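Local coordinates for protein Poly(Beta-D-mannuronate) lyase (Pseudopedobacter saltans, PDB 7O79) that probably cleaves alginate as a poly(beta-D-mannuronate) lyase of polysaccharide lyase family 6, built as a parallel beta-helix, at residues K13-A18 and D22-Q27; V34-N39 and I48-D53; N198-A203 and M208-L213; I333-S338 and N390-N395; I362-K365 and N369-Q372. All blocks are in the same frame, centred on the assembly; numbering follows the deposited sequence.

Contact 1. Residues K13-A18 and D22-Q27; sequences KAIGSA and DAILMQ
Ile24 on strand 23-26 points at helix 8-17 and fills the angle between Ala14 and Ala18. The contact is apolar apart from the carboxylate of Asp22, where the helix ends. From CB, the side chain of Ile24 splits into two branches. The methyl CG2 lies anti to the backbone N and presses on the methyl of Ala14, with Ile24 CG2 3.7 Å from Ala14 CB. The other branch starts at CG1, which passes the same methyl at a longer distance. It ends in CD1, which reaches the backbone of the last helical turn. There Ile24 CD1 lies 3.7 Å from Ala14 O and 3.9 Å from Ile15 N, so it packs against backbone as well as side chains. Ile24 CD1 is also 4.1 Å from Ala18 CB, and it brushes Ile15 CG1. With an alanine here, both branches are gone, and a gap would probably open beside the methyls of Ala14 and Ala18. Asp22 works at the point where the helix ends. Its OD2 sits 3.5 Å from Ala18 CA and accepts a hydrogen bond from Val19 N, so the carboxylate holds the turn just after the helix. Ala18 N still bonds to Ala14 O, at 2.8 Å, as the final helical link. The helix follows strand 3-5 and precedes strand 23-26, which pair in parallel. Ala14 also touches Ile3 and Val5 of the first strand. Ile24 also meets Leu11 of the helix and Leu50 of strand 48-52. The helix therefore lies over the N-terminal end of the beta-helix, as in many parallel beta-helix proteins.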
# COMPACT_ATOMS: atom_id res chain seq x y z
N LYS A 13 -18.08 -8.41 29.81
CA LYS A 13 -18.99 -7.64 30.67
C LYS A 13 -18.69 -6.15 30.58
O LYS A 13 -19.60 -5.33 30.46
CB LYS A 13 -18.88 -8.13 32.12
CG LYS A 13 -19.46 -9.52 32.37
CD LYS A 13 -20.03 -9.65 33.79
N ALA A 14 -17.41 -5.78 30.66
CA ALA A 14 -17.02 -4.38 30.55
C ALA A 14 -17.41 -3.81 29.19
O ALA A 14 -17.87 -2.66 29.10
CB ALA A 14 -15.52 -4.23 30.78
N ILE A 15 -17.25 -4.59 28.12
CA ILE A 15 -17.62 -4.11 26.79
C ILE A 15 -19.10 -3.78 26.76
O ILE A 15 -19.51 -2.74 26.24
CB ILE A 15 -17.21 -5.12 25.70
CG1 ILE A 15 -15.70 -5.05 25.46
CG2 ILE A 15 -17.92 -4.83 24.40
CD1 ILE A 15 -15.10 -6.29 24.78
N GLY A 16 -19.93 -4.63 27.37
CA GLY A 16 -21.36 -4.39 27.36
C GLY A 16 -21.83 -3.30 28.31
O GLY A 16 -22.88 -2.70 28.08
N SER A 17 -21.08 -3.03 29.37
CA SER A 17 -21.54 -2.09 30.39
C SER A 17 -20.84 -0.74 30.33
O SER A 17 -21.29 0.20 31.00
CB SER A 17 -21.35 -2.71 31.78
OG SER A 17 -20.02 -2.51 32.23
N ALA A 18 -19.77 -0.60 29.55
CA ALA A 18 -19.05 0.67 29.45
C ALA A 18 -19.95 1.75 28.87
O ALA A 18 -20.74 1.50 27.95
CB ALA A 18 -17.80 0.50 28.59
N ASP A 22 -15.68 5.98 28.99
CA ASP A 22 -15.04 5.00 29.85
C ASP A 22 -13.76 4.45 29.23
O ASP A 22 -13.52 4.56 28.02
CB ASP A 22 -15.97 3.83 30.14
CG ASP A 22 -16.95 4.11 31.26
OD1 ASP A 22 -16.86 5.20 31.88
OD2 ASP A 22 -17.79 3.23 31.54
N ALA A 23 -12.93 3.83 30.07
CA ALA A 23 -11.76 3.07 29.65
C ALA A 23 -11.77 1.69 30.30
O ALA A 23 -12.07 1.56 31.50
CB ALA A 23 -10.46 3.81 29.97
N ILE A 24 -11.47 0.67 29.50
CA ILE A 24 -11.40 -0.72 29.94
C ILE A 24 -9.92 -1.10 29.93
O ILE A 24 -9.26 -1.01 28.89
CB ILE A 24 -12.23 -1.63 29.03
CG1 ILE A 24 -13.66 -1.09 28.92
CG2 ILE A 24 -12.24 -3.07 29.55
CD1 ILE A 24 -14.52 -1.76 27.82
N LEU A 25 -9.40 -1.48 31.10
CA LEU A 25 -7.98 -1.68 31.33
C LEU A 25 -7.71 -3.16 31.58
O LEU A 25 -8.19 -3.72 32.57
CB LEU A 25 -7.50 -0.85 32.52
CG LEU A 25 -7.80 0.65 32.63
CD1 LEU A 25 -7.03 1.27 33.79
CD2 LEU A 25 -7.50 1.41 31.36
N MET A 26 -6.93 -3.79 30.69
CA MET A 26 -6.64 -5.22 30.81
C MET A 26 -5.41 -5.47 31.68
O MET A 26 -4.39 -4.78 31.56
CB MET A 26 -6.43 -5.86 29.44
CG MET A 26 -7.67 -5.84 28.53
SD MET A 26 -7.31 -6.06 26.77
CE MET A 26 -7.41 -7.85 26.62
N GLN A 27 -5.51 -6.47 32.55
CA GLN A 27 -4.40 -6.81 33.43
C GLN A 27 -3.28 -7.50 32.65
O GLN A 27 -3.53 -8.19 31.66
CB GLN A 27 -4.88 -7.70 34.57
CG GLN A 27 -5.81 -6.99 35.54
CD GLN A 27 -5.06 -6.16 36.56
OE1 GLN A 27 -3.90 -6.46 36.90
NE2 GLN A 27 -5.70 -5.10 37.05

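Contact 2. Residues V34-N39 and I48-D53; sequences VKILFN and ITLKAD
Strands 35-38 and 48-52 run almost antiparallel, at 157°, with axes 10.5 Å apart, and Ile36 and Phe38 of one face Ile48 and Leu50 of the other. They are successive walls of the right-handed parallel beta-helix, where one coil passes into the next. Their backbones are too far apart to pair, and side chains fill the interior between them. Ile36 and Leu50 meet end to end through their methyls, with Ile36 CG2 3.9 Å from Leu50 CD2. Phe38 and Leu50 instead lie side by side, running opposite ways. CG of Phe38 lies anti to its backbone N, chi1 -162°, which carries the ring across the interior to the backbone of strand 48-52. The CE2 and CZ corner of the ring then rests on the base of Leu50, with Phe38 CZ 3.8 Å from Leu50 CB. The approach is oblique to the ring plane. Leu50 is extended in the same sense, chi1 178°, which brings CD2 to Ile36.

Helix 8-17 covers this end of the beta-helix interior. Its Leu11 touches Ile36 and Leu50, and its Ile15 touches Phe38. Leu73 and Val75 of strand 73-83 also pack on Phe38. Ile48 also borders the ring: Phe38 CZ lies 3.9 Å from Ile48 O and 4.2 Å from Ile48 CG2.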
# COMPACT_ATOMS: atom_id res chain seq x y z
N VAL A 34 -8.78 -15.36 22.86
CA VAL A 34 -9.79 -14.34 23.15
C VAL A 34 -10.18 -13.66 21.85
O VAL A 34 -9.37 -12.95 21.24
CB VAL A 34 -9.31 -13.32 24.19
CG1 VAL A 34 -10.50 -12.43 24.61
CG2 VAL A 34 -8.73 -14.03 25.41
N LYS A 35 -11.42 -13.85 21.43
CA LYS A 35 -11.98 -13.13 20.28
C LYS A 35 -12.67 -11.89 20.83
O LYS A 35 -13.76 -11.97 21.41
CB LYS A 35 -12.94 -14.02 19.50
CG LYS A 35 -13.67 -13.35 18.35
CD LYS A 35 -14.76 -14.28 17.81
CE LYS A 35 -15.44 -13.74 16.54
NZ LYS A 35 -14.63 -12.71 15.80
N ILE A 36 -12.03 -10.74 20.67
CA ILE A 36 -12.54 -9.49 21.22
C ILE A 36 -13.52 -8.89 20.22
O ILE A 36 -13.12 -8.40 19.16
CB ILE A 36 -11.39 -8.53 21.53
CG1 ILE A 36 -10.46 -9.15 22.57
CG2 ILE A 36 -11.91 -7.20 22.03
CD1 ILE A 36 -9.21 -8.35 22.81
N LEU A 37 -14.79 -8.84 20.60
CA LEU A 37 -15.81 -8.18 19.79
C LEU A 37 -16.14 -6.86 20.49
O LEU A 37 -16.97 -6.80 21.35
CB LEU A 37 -17.05 -9.03 19.59
CG LEU A 37 -16.95 -10.39 18.91
CD1 LEU A 37 -18.32 -11.00 18.80
CD2 LEU A 37 -16.25 -10.34 17.56
N PHE A 38 -15.46 -5.81 20.08
CA PHE A 38 -15.58 -4.50 20.70
C PHE A 38 -16.71 -3.71 20.08
O PHE A 38 -16.58 -3.13 19.04
CB PHE A 38 -14.24 -3.79 20.55
CG PHE A 38 -14.01 -2.65 21.47
CD1 PHE A 38 -14.77 -2.44 22.59
CD2 PHE A 38 -12.97 -1.77 21.20
CE1 PHE A 38 -14.52 -1.38 23.42
CE2 PHE A 38 -12.71 -0.71 22.02
CZ PHE A 38 -13.48 -0.52 23.14
N ASN A 39 -17.83 -3.71 20.79
CA ASN A 39 -19.03 -3.07 20.34
C ASN A 39 -19.69 -2.21 21.36
O ASN A 39 -20.86 -1.99 21.27
CB ASN A 39 -20.04 -4.09 19.84
CG ASN A 39 -20.60 -4.95 20.94
OD1 ASN A 39 -20.04 -5.08 22.00
ND2 ASN A 39 -21.73 -5.56 20.67
N ILE A 48 -14.73 5.40 23.79
CA ILE A 48 -14.47 4.37 24.79
C ILE A 48 -13.19 3.66 24.40
O ILE A 48 -12.97 3.35 23.22
CB ILE A 48 -15.66 3.38 24.92
CG1 ILE A 48 -16.89 4.10 25.48
CG2 ILE A 48 -15.30 2.19 25.82
CD1 ILE A 48 -18.14 3.31 25.36
N THR A 49 -12.33 3.43 25.38
CA THR A 49 -10.98 2.93 25.16
C THR A 49 -10.81 1.58 25.83
O THR A 49 -11.13 1.42 27.01
CB THR A 49 -9.96 3.92 25.70
OG1 THR A 49 -10.15 5.19 25.07
CG2 THR A 49 -8.52 3.43 25.45
N LEU A 50 -10.35 0.60 25.06
CA LEU A 50 -9.83 -0.65 25.57
C LEU A 50 -8.31 -0.55 25.49
O LEU A 50 -7.78 -0.21 24.44
CB LEU A 50 -10.32 -1.83 24.74
CG LEU A 50 -9.82 -3.24 25.10
CD1 LEU A 50 -10.16 -3.59 26.55
CD2 LEU A 50 -10.34 -4.28 24.12
N LYS A 51 -7.61 -0.83 26.60
CA LYS A 51 -6.16 -0.76 26.56
C LYS A 51 -5.55 -1.62 27.66
O LYS A 51 -6.24 -2.04 28.59
CB LYS A 51 -5.66 0.68 26.69
CG LYS A 51 -5.94 1.35 28.01
CD LYS A 51 -5.41 2.75 27.89
CE LYS A 51 -5.58 3.59 29.11
NZ LYS A 51 -5.02 4.95 28.80
N ALA A 52 -4.24 -1.85 27.54
CA ALA A 52 -3.48 -2.55 28.58
C ALA A 52 -3.15 -1.61 29.74
O ALA A 52 -2.88 -0.43 29.53
CB ALA A 52 -2.18 -3.10 27.98
N ASP A 53 -3.21 -2.13 30.98
CA ASP A 53 -2.66 -1.38 32.11
C ASP A 53 -1.25 -0.90 31.84
O ASP A 53 -0.89 0.24 32.16
CB ASP A 53 -2.69 -2.23 33.38
CG ASP A 53 -4.08 -2.39 33.95
OD1 ASP A 53 -4.87 -1.44 33.80
OD2 ASP A 53 -4.42 -3.48 34.46

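Contact 3. Residues N198-A203 and M208-L213; sequences NLFERA and MEIISL
Phe200, Ile210 and Ile211 make this contact. All three are buried, and the contact is apolar. Phe200 points inward from strand 199-201. Its CG lies beside the backbone N, chi1 -59°, and the ring extends over the corner where the chain turns at Ile210 and Ile211. The two isoleucines take different parts of the ring. Ile210 points toward it and crosses it obliquely, with Ile210 CG2 4.1 Å from Phe200 CD2 and nearly as close to CE2. Ile211 reaches the far end of the ring. Its CD1 lies 4.0 Å from Phe200 CZ, and the two side chains cross at about a right angle.

The corner is also tied on its polar side. Ser212 OG donates to Glu209 OE2 at 2.6 Å, and the bond meets the carboxylate oxygen nearly head-on. The bond spans the corner, from the residue before Ile210 to the residue after Ile211. Glu209 OE1 also faces Arg259 NH2 in a long, weak ion pair.

The contact lies in the middle of the parallel beta-helix and joins strand 194-201 to strand 209-214 of the next wall. Phe200 meets the ring of Phe161 on strand 155-162, the planes about 20° apart. Val225 of strand 219-226 touches both Phe200 and Ile210. The hydrophobic column therefore continues into the coils before and after.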
# COMPACT_ATOMS: atom_id res chain seq x y z
N ASN A 198 5.11 5.87 7.19
CA ASN A 198 5.42 4.54 7.72
C ASN A 198 6.83 4.13 7.31
O ASN A 198 7.39 4.62 6.32
CB ASN A 198 4.42 3.50 7.21
CG ASN A 198 3.00 3.84 7.56
OD1 ASN A 198 2.59 3.75 8.72
ND2 ASN A 198 2.24 4.31 6.57
N LEU A 199 7.39 3.21 8.09
CA LEU A 199 8.71 2.63 7.83
C LEU A 199 8.55 1.16 7.43
O LEU A 199 7.98 0.36 8.17
CB LEU A 199 9.60 2.75 9.06
CG LEU A 199 11.00 2.15 8.96
CD1 LEU A 199 11.82 2.78 7.84
CD2 LEU A 199 11.75 2.30 10.27
N PHE A 200 9.14 0.78 6.32
CA PHE A 200 9.16 -0.58 5.87
C PHE A 200 10.62 -1.06 5.85
O PHE A 200 11.46 -0.40 5.30
CB PHE A 200 8.60 -0.73 4.46
CG PHE A 200 7.20 -0.26 4.28
CD1 PHE A 200 6.90 1.07 4.18
CD2 PHE A 200 6.19 -1.16 4.13
CE1 PHE A 200 5.61 1.48 3.98
CE2 PHE A 200 4.91 -0.75 3.94
CZ PHE A 200 4.61 0.57 3.87
N GLU A 201 10.93 -2.16 6.51
CA GLU A 201 12.26 -2.70 6.48
C GLU A 201 12.22 -4.18 6.20
O GLU A 201 11.76 -4.93 7.01
CB GLU A 201 12.95 -2.43 7.78
CG GLU A 201 14.40 -2.83 7.82
CD GLU A 201 15.25 -1.73 8.37
OE1 GLU A 201 14.69 -0.81 8.98
OE2 GLU A 201 16.48 -1.79 8.20
N ARG A 202 12.80 -4.59 5.10
CA ARG A 202 12.74 -5.97 4.65
C ARG A 202 11.32 -6.53 4.71
O ARG A 202 11.11 -7.64 5.09
CB ARG A 202 13.77 -6.84 5.38
CG ARG A 202 15.16 -6.54 4.90
CD ARG A 202 16.23 -6.74 5.95
NE ARG A 202 17.55 -6.75 5.33
CZ ARG A 202 18.41 -5.74 5.27
NH1 ARG A 202 18.17 -4.57 5.80
NH2 ARG A 202 19.55 -5.92 4.67
N ALA A 203 10.36 -5.72 4.30
CA ALA A 203 8.93 -6.08 4.31
C ALA A 203 8.54 -6.76 3.01
O ALA A 203 7.57 -6.38 2.34
CB ALA A 203 8.08 -4.84 4.57
N MET A 208 6.74 -8.28 -4.92
CA MET A 208 6.23 -7.74 -6.17
C MET A 208 5.63 -6.37 -5.92
O MET A 208 6.22 -5.35 -6.28
CB MET A 208 5.19 -8.68 -6.80
CG MET A 208 5.67 -10.12 -6.80
SD MET A 208 4.54 -11.30 -7.54
CE MET A 208 5.50 -12.80 -7.24
N GLU A 209 4.45 -6.33 -5.30
CA GLU A 209 3.79 -5.09 -4.95
C GLU A 209 3.83 -4.96 -3.44
O GLU A 209 3.10 -5.66 -2.74
CB GLU A 209 2.38 -5.06 -5.50
CG GLU A 209 2.35 -5.29 -7.00
CD GLU A 209 0.98 -5.08 -7.62
OE1 GLU A 209 0.72 -5.64 -8.72
OE2 GLU A 209 0.16 -4.35 -7.02
N ILE A 210 4.74 -4.11 -2.94
CA ILE A 210 4.77 -3.80 -1.51
C ILE A 210 3.46 -3.14 -1.11
O ILE A 210 2.78 -3.56 -0.16
CB ILE A 210 5.96 -2.86 -1.19
CG1 ILE A 210 7.29 -3.50 -1.57
CG2 ILE A 210 5.94 -2.49 0.31
CD1 ILE A 210 8.48 -2.51 -1.53
N ILE A 211 3.11 -2.07 -1.82
CA ILE A 211 1.83 -1.39 -1.73
C ILE A 211 1.12 -1.61 -3.06
O ILE A 211 1.73 -1.48 -4.12
CB ILE A 211 2.02 0.11 -1.43
CG1 ILE A 211 2.50 0.30 0.01
CG2 ILE A 211 0.73 0.90 -1.69
CD1 ILE A 211 3.10 1.68 0.32
N SER A 212 -0.14 -2.01 -3.00
CA SER A 212 -0.93 -2.26 -4.20
C SER A 212 -2.19 -1.41 -4.11
O SER A 212 -3.12 -1.74 -3.37
CB SER A 212 -1.25 -3.75 -4.35
OG SER A 212 -1.98 -4.00 -5.53
N LEU A 213 -2.21 -0.32 -4.87
CA LEU A 213 -3.41 0.50 -5.01
C LEU A 213 -4.29 -0.07 -6.11
O LEU A 213 -3.86 -0.21 -7.26
CB LEU A 213 -3.05 1.96 -5.31
CG LEU A 213 -1.99 2.59 -4.39
CD1 LEU A 213 -1.78 4.06 -4.73
CD2 LEU A 213 -2.44 2.44 -2.94

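Contact 4. Residues I333-S338 and N390-N395; sequences INIGGS and NILGSN
Ile335 is turned with CG1 beside its backbone N, chi1 -49°, which sends CD1 to Leu392 and leaves CG2 facing Asn390. Asn390 has its CG beside the backbone N as well, chi1 -63°, which lays its amide alongside the isoleucine. Ile335 and Leu392 meet end to end. Ile335 CD1 is 4.1 Å from Leu392 CD2 and just as near to Leu392 CD1, so one methyl rests between the two ends of the leucine. Ile335 and Asn390 lie side by side and point opposite ways. Ile335 CG2 approaches Asn390 ND2 to 3.7 Å, a van der Waals contact beside a polar group. That amide has its polar partners in the preceding coil. Asn390 OD1 accepts from Asn355 N, and ND2 donates to Pro352 O. The two bonds fix the rotation of the amide.

The chain turns a corner at Ile335 and Gly336. Gly336 has a positive phi, 111°, and a CB there would collide with the carbonyl oxygen of Ile335. Ile335 is buried, while Leu392 lies at the exposed margin. Ile371 of strand 371-373 touches both and bridges them. Asn395 also bonds through its amide to the preceding coil, to Asn360 N and Ile357 O. Such asparagine-to-backbone bonds between coils recall the asparagine ladders of parallel beta-helices, though here the partners are backbone atoms. They accompany hydrophobic packing between different faces of the last coils of such a helix.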
# COMPACT_ATOMS: atom_id res chain seq x y z
N ILE A 333 13.47 5.80 -15.74
CA ILE A 333 12.05 5.95 -16.00
C ILE A 333 11.73 5.10 -17.21
O ILE A 333 12.34 5.28 -18.28
CB ILE A 333 11.65 7.42 -16.21
CG1 ILE A 333 12.08 8.25 -14.99
CG2 ILE A 333 10.14 7.52 -16.48
CD1 ILE A 333 11.71 9.74 -15.03
N ASN A 334 10.82 4.15 -17.04
CA ASN A 334 10.40 3.26 -18.11
C ASN A 334 9.02 3.73 -18.57
O ASN A 334 8.02 3.52 -17.88
CB ASN A 334 10.40 1.82 -17.60
CG ASN A 334 9.99 0.80 -18.66
OD1 ASN A 334 9.85 1.11 -19.83
ND2 ASN A 334 9.83 -0.44 -18.24
N ILE A 335 8.99 4.45 -19.69
CA ILE A 335 7.74 4.96 -20.27
C ILE A 335 7.22 3.89 -21.22
O ILE A 335 7.66 3.78 -22.37
CB ILE A 335 7.95 6.30 -20.98
CG1 ILE A 335 8.73 7.28 -20.08
CG2 ILE A 335 6.61 6.93 -21.37
CD1 ILE A 335 9.13 8.56 -20.79
N GLY A 336 6.32 3.04 -20.72
CA GLY A 336 5.76 1.99 -21.54
C GLY A 336 6.20 0.60 -21.15
O GLY A 336 6.54 -0.21 -22.02
N GLY A 337 6.20 0.29 -19.85
CA GLY A 337 6.51 -1.06 -19.43
C GLY A 337 5.48 -2.06 -19.93
O GLY A 337 4.33 -1.71 -20.19
N SER A 338 5.91 -3.32 -20.06
CA SER A 338 5.04 -4.46 -20.42
C SER A 338 4.19 -4.18 -21.66
O SER A 338 2.97 -4.33 -21.66
CB SER A 338 4.16 -4.86 -19.24
OG SER A 338 4.96 -5.05 -18.10
N ASN A 390 4.09 12.85 -24.57
CA ASN A 390 4.41 13.21 -23.20
C ASN A 390 5.22 14.50 -23.21
O ASN A 390 5.86 14.85 -24.21
CB ASN A 390 5.19 12.09 -22.53
CG ASN A 390 4.38 10.82 -22.42
OD1 ASN A 390 3.32 10.81 -21.80
ND2 ASN A 390 4.87 9.73 -23.03
N ILE A 391 5.20 15.22 -22.09
CA ILE A 391 6.04 16.40 -21.92
C ILE A 391 7.30 15.95 -21.17
O ILE A 391 7.24 15.59 -19.99
CB ILE A 391 5.31 17.54 -21.19
CG1 ILE A 391 4.05 17.92 -21.97
CG2 ILE A 391 6.22 18.74 -21.05
CD1 ILE A 391 3.41 19.22 -21.48
N LEU A 392 8.43 15.95 -21.87
CA LEU A 392 9.70 15.43 -21.38
C LEU A 392 10.78 16.49 -21.48
O LEU A 392 11.14 16.90 -22.59
CB LEU A 392 10.16 14.22 -22.18
CG LEU A 392 9.71 12.82 -21.83
CD1 LEU A 392 9.92 11.94 -23.04
CD2 LEU A 392 10.59 12.34 -20.69
N GLY A 393 11.32 16.89 -20.35
CA GLY A 393 12.48 17.76 -20.38
C GLY A 393 12.94 18.05 -18.98
O GLY A 393 12.33 17.60 -18.00
N SER A 394 14.03 18.81 -18.89
CA SER A 394 14.59 19.21 -17.60
C SER A 394 14.89 18.01 -16.71
O SER A 394 14.89 18.10 -15.49
CB SER A 394 13.67 20.20 -16.88
OG SER A 394 13.54 21.39 -17.62
N ASN A 395 15.14 16.86 -17.32
CA ASN A 395 15.59 15.69 -16.59
C ASN A 395 17.11 15.63 -16.66
O ASN A 395 17.71 15.89 -17.71
CB ASN A 395 14.96 14.42 -17.15
CG ASN A 395 13.47 14.43 -16.99
OD1 ASN A 395 12.98 14.63 -15.89
ND2 ASN A 395 12.73 14.27 -18.09

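Contact 5. Residues I362-K365 and N369-Q372; sequences ISTK and NAIQ
This is an apolar contact across a tight corner, between the end of strand 356-364 and the start of strand 371-373, near the C-terminal end of the beta-helix. Ile362, Thr364 and Ala370 carry most of it. Ile362 points toward the second segment and uses both branches. Its CG2 meets the methyl of Ala370 at 3.6 Å, Ile362 CG2 to Ala370 CB. Its CD1 goes further along the chain and lies 3.8 Å from Ile371 CG1, the two isoleucines crossing at about a right angle. Both methyls also border the carbonyl of Ala370, with Ile362 CG2 3.7 Å from Ala370 O. Replacing Ile362 by a glycine would probably leave the Ala370 methyl and Ile371 CG1 without this neighbour and open a gap inside the corner.

Thr364 closes the other side. OG1 stands between the backbone N and the carbonyl carbon, chi1 73°, and CG2 is thereby directed at Ala370. Thr364 CG2 lies 3.8 Å from Ala370 CA and 3.9 Å from Asn369 O. The hydroxyl serves the turn itself: Thr364 OG1 bonds to Lys368 O and, weakly, to Ser366 OG. Asn369 has positive phi, 59°, consistent with the tight bend of the chain here.

Neighbouring coils complete the packing. Ile333 touches Ile362, and Val397 touches Ala370. This is a short turn joining two walls of a parallel beta-helix coil, with Ile362 filling the inside of the bend.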
# COMPACT_ATOMS: atom_id res chain seq x y z
N ILE A 362 18.31 11.30 -12.41
CA ILE A 362 18.43 9.88 -12.71
C ILE A 362 19.89 9.47 -12.84
O ILE A 362 20.70 10.17 -13.46
CB ILE A 362 17.69 9.48 -14.01
CG1 ILE A 362 16.24 9.98 -14.05
CG2 ILE A 362 17.72 7.97 -14.21
CD1 ILE A 362 15.79 10.36 -15.45
N SER A 363 20.21 8.29 -12.31
CA SER A 363 21.42 7.56 -12.70
C SER A 363 21.11 6.07 -12.62
O SER A 363 20.29 5.64 -11.81
CB SER A 363 22.61 7.96 -11.82
OG SER A 363 22.67 7.20 -10.62
N THR A 364 21.74 5.30 -13.52
CA THR A 364 21.55 3.87 -13.65
C THR A 364 22.90 3.17 -13.56
O THR A 364 23.92 3.73 -13.94
CB THR A 364 20.85 3.47 -14.99
OG1 THR A 364 21.76 3.61 -16.10
CG2 THR A 364 19.58 4.29 -15.25
N LYS A 365 22.88 1.94 -13.04
CA LYS A 365 24.11 1.17 -12.89
C LYS A 365 24.78 0.88 -14.23
O LYS A 365 26.01 0.86 -14.33
CB LYS A 365 23.82 -0.15 -12.16
CG LYS A 365 23.50 0.01 -10.69
CD LYS A 365 23.27 -1.34 -10.04
CE LYS A 365 23.18 -1.23 -8.51
NZ LYS A 365 21.81 -0.82 -8.06
N ASN A 369 19.69 3.75 -20.43
CA ASN A 369 18.25 3.68 -20.13
C ASN A 369 17.85 4.49 -18.90
O ASN A 369 16.98 4.07 -18.14
CB ASN A 369 17.78 2.23 -19.99
CG ASN A 369 18.11 1.39 -21.20
OD1 ASN A 369 17.79 1.76 -22.34
ND2 ASN A 369 18.73 0.24 -20.97
N ALA A 370 18.45 5.67 -18.72
CA ALA A 370 17.92 6.59 -17.72
C ALA A 370 16.45 6.90 -17.99
O ALA A 370 15.61 6.88 -17.08
CB ALA A 370 18.74 7.88 -17.69
N ILE A 371 16.13 7.21 -19.24
CA ILE A 371 14.75 7.26 -19.70
C ILE A 371 14.63 6.29 -20.85
O ILE A 371 15.42 6.34 -21.80
CB ILE A 371 14.32 8.68 -20.10
CG1 ILE A 371 14.53 9.62 -18.91
CG2 ILE A 371 12.87 8.69 -20.53
CD1 ILE A 371 13.93 10.95 -19.10
N GLN A 372 13.69 5.36 -20.74
CA GLN A 372 13.48 4.30 -21.71
C GLN A 372 12.03 4.40 -22.13
O GLN A 372 11.14 4.17 -21.31
CB GLN A 372 13.79 2.95 -21.07
CG GLN A 372 13.38 1.75 -21.87
CD GLN A 372 13.74 0.48 -21.14
OE1 GLN A 372 14.89 0.30 -20.71
NE2 GLN A 372 12.76 -0.39 -20.96

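How the contacts relate
The five contacts follow the long axis of one beta-helix. Contacts 1 and 2 adjoin at the N-terminal end, their centres 7 Å apart. Strands 23-26 and 48-52 pair there, with Ile24 N 2.6 Å from Thr49 O, a probable hydrogen bond. Contact 3 lies near the middle, with its centre about 28 Å from that of contact 2 and about 24 Å from that of contact 4. Contacts 4 and 5 are at the other end, about 11 Å apart between centres. Contact 5 is nested in the loop closed by contact 4, and Ile335 N lies 2.7 Å from Gln372 O, a probable hydrogen bond. The centres of contacts 1 and 5 are about 58 Å apart.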